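Local structure of CRISPR-associated protein, Cse2 family (4H79) at residues Glu30-Asp35 and Ile97-Arg102. The protein probably binds nucleic acid as the CasB (Cse2) subunit of the Cascade complex in type I-E CRISPR defence. Sequence-based numbering, arbitrary orientation.
Sequences EGYRLD and IHQQSR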
loop_
_atom_site.group_PDB
_atom_site.type_symbol
_atom_site.label_atom_id
_atom_site.label_comp_id
_atom_site.label_asym_id
_atom_site.label_seq_id
_atom_site.Cartn_x
_atom_site.Cartn_y
_atom_site.Cartn_z
ATOM N N GLU A 30 10.177 -5.715 10.858
ATOM C CA GLU A 30 11.028 -6.576 11.728
ATOM C C GLU A 30 11.241 -5.880 13.089
ATOM O O GLU A 30 11.193 -6.512 14.159
ATOM C CB GLU A 30 12.363 -6.811 10.970
ATOM C CG GLU A 30 13.409 -7.533 11.757
ATOM C CD GLU A 30 12.999 -8.968 12.075
ATOM O OE1 GLU A 30 11.897 -9.438 11.627
ATOM O OE2 GLU A 30 13.794 -9.615 12.765
ATOM N N GLY A 31 11.454 -4.559 13.063
ATOM C CA GLY A 31 11.592 -3.764 14.321
ATOM C C GLY A 31 10.278 -3.888 15.152
ATOM O O GLY A 31 10.331 -4.084 16.372
ATOM N N TYR A 32 9.104 -3.846 14.514
ATOM C CA TYR A 32 7.837 -3.955 15.259
ATOM C C TYR A 32 7.685 -5.325 15.871
ATOM O O TYR A 32 7.178 -5.453 16.991
ATOM C CB TYR A 32 6.614 -3.698 14.337
ATOM C CG TYR A 32 5.288 -3.565 15.050
ATOM C CD1 TYR A 32 5.058 -2.495 15.909
ATOM C CD2 TYR A 32 4.230 -4.481 14.826
ATOM C CE1 TYR A 32 3.858 -2.335 16.559
ATOM C CE2 TYR A 32 2.992 -4.311 15.461
ATOM C CZ TYR A 32 2.811 -3.231 16.329
ATOM O OH TYR A 32 1.626 -2.993 17.018
ATOM N N ARG A 33 8.091 -6.346 15.112
ATOM C CA ARG A 33 8.133 -7.738 15.571
ATOM C C ARG A 33 8.968 -7.902 16.852
ATOM O O ARG A 33 8.541 -8.603 17.791
ATOM C CB ARG A 33 8.689 -8.683 14.483
ATOM C CG ARG A 33 8.532 -10.143 14.902
ATOM C CD ARG A 33 9.093 -11.122 13.864
ATOM N NE ARG A 33 10.561 -11.020 13.760
ATOM C CZ ARG A 33 11.436 -11.636 14.566
ATOM N NH1 ARG A 33 11.003 -12.438 15.551
ATOM N NH2 ARG A 33 12.762 -11.476 14.378
ATOM N N LEU A 34 10.149 -7.261 16.863
ATOM C CA LEU A 34 11.043 -7.199 18.041
ATOM C C LEU A 34 10.563 -6.204 19.124
ATOM O O LEU A 34 11.215 -6.059 20.133
ATOM C CB LEU A 34 12.482 -6.869 17.623
ATOM C CG LEU A 34 13.127 -7.993 16.743
ATOM C CD1 LEU A 34 14.501 -7.601 16.189
ATOM C CD2 LEU A 34 13.194 -9.371 17.439
ATOM N N ASP A 35 9.444 -5.518 18.925
ATOM C CA ASP A 35 8.973 -4.506 19.890
ATOM C C ASP A 35 10.017 -3.393 20.064
ATOM O O ASP A 35 10.151 -2.816 21.132
ATOM C CB ASP A 35 8.600 -5.147 21.244
ATOM C CG ASP A 35 7.556 -4.329 22.022
ATOM O OD1 ASP A 35 6.727 -3.592 21.421
ATOM O OD2 ASP A 35 7.562 -4.420 23.266
ATOM N N ILE A 97 -1.259 1.420 9.450
ATOM C CA ILE A 97 -2.647 1.120 9.871
ATOM C C ILE A 97 -2.877 -0.385 9.862
ATOM O O ILE A 97 -3.398 -0.961 10.837
ATOM C CB ILE A 97 -3.630 1.773 8.866
ATOM C CG1 ILE A 97 -3.603 3.304 9.034
ATOM C CG2 ILE A 97 -5.080 1.256 9.125
ATOM C CD1 ILE A 97 -4.208 4.008 7.845
ATOM N N HIS A 98 -2.383 -1.057 8.799
ATOM C CA HIS A 98 -2.546 -2.540 8.646
ATOM C C HIS A 98 -1.887 -3.339 9.725
ATOM O O HIS A 98 -2.479 -4.293 10.289
ATOM C CB HIS A 98 -1.927 -2.912 7.242
ATOM C CG HIS A 98 -2.469 -4.193 6.692
ATOM N ND1 HIS A 98 -2.250 -4.579 5.414
ATOM C CD2 HIS A 98 -3.156 -5.249 7.342
ATOM C CE1 HIS A 98 -2.825 -5.828 5.235
ATOM N NE2 HIS A 98 -3.380 -6.226 6.421
ATOM N N GLN A 99 -0.655 -2.960 10.097
ATOM C CA GLN A 99 0.149 -3.730 11.095
ATOM C C GLN A 99 -0.261 -3.524 12.569
ATOM O O GLN A 99 -0.016 -4.381 13.417
ATOM C CB GLN A 99 1.651 -3.399 10.927
ATOM C CG GLN A 99 2.573 -4.369 11.687
ATOM C CD GLN A 99 2.495 -5.802 11.107
ATOM O OE1 GLN A 99 2.849 -6.031 9.943
ATOM N NE2 GLN A 99 2.016 -6.758 11.896
ATOM N N GLN A 100 -0.979 -2.440 12.873
ATOM C CA GLN A 100 -1.165 -2.035 14.265
ATOM C C GLN A 100 -1.843 -3.155 15.083
ATOM O O GLN A 100 -2.913 -3.685 14.696
ATOM C CB GLN A 100 -2.015 -0.745 14.359
ATOM C CG GLN A 100 -2.260 -0.325 15.834
ATOM C CD GLN A 100 -3.135 0.914 15.937
ATOM O OE1 GLN A 100 -3.990 1.179 15.054
ATOM N NE2 GLN A 100 -2.997 1.650 17.024
ATOM N N SER A 101 -1.183 -3.509 16.201
ATOM C CA SER A 101 -1.647 -4.542 17.143
ATOM C C SER A 101 -1.761 -5.935 16.509
ATOM O O SER A 101 -2.464 -6.796 17.017
ATOM C CB SER A 101 -3.015 -4.175 17.758
ATOM O OG SER A 101 -2.924 -2.891 18.345
ATOM N N ARG A 102 -1.141 -6.142 15.361
ATOM C CA ARG A 102 -1.115 -7.481 14.783
ATOM C C ARG A 102 0.250 -8.006 15.153
ATOM O O ARG A 102 1.236 -7.734 14.504
ATOM C CB ARG A 102 -1.325 -7.450 13.288
ATOM C CG ARG A 102 -2.758 -7.067 12.823
ATOM C CD ARG A 102 -3.539 -8.184 12.051
ATOM N NE ARG A 102 -3.925 -9.157 13.043
ATOM C CZ ARG A 102 -5.119 -9.225 13.655
ATOM N NH1 ARG A 102 -5.311 -10.117 14.625
ATOM N NH2 ARG A 102 -6.138 -8.448 13.285
#
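Q99 meets Y32 through its aliphatic part: CG of Q99 lies 3.6 Å from CD2 of Y32, oblique to the ring. Both side chains leave the backbone with CG anti to N (chi1 -170° in Y32, and the same setting in Q99) and run past one another antiparallel, ring and amide planes 49° apart. The glutamine chain then bends at chi2, and its NE2 donates to the carbonyl O of R102 over 2.9 Å, a bent bond although it falls in the carbonyl plane and on a lone pair; D105 O takes a further bond from NE2, while M107 N donates to OE1. Q99 also opens a type II beta turn that runs to R102, closed by R102 N on Q99 O. Here is a worked example of one helix end meeting a turn in an all-helical protein of the Cse2 family: helix 16-33 stops in a Schellman motif, with D35 at positive phi, and its last turn stands beside the Q99-R102 turn. At S101 the turn presents its backbone N-H to Y32, and S101 N donates to Y32 OH over 3.0 Å at 153°, from near the ring plane. L43 of helix 37-49 also packs on the tyrosine, and R103 makes a cation-pi contact with it. R102 reaches the ring with its backbone, O standing in plane at the edge, 4.0 Å from CE2 of Y32, whereas its guanidinium turns from the tyrosine and gives NH2 to R159 O on helix 144-160.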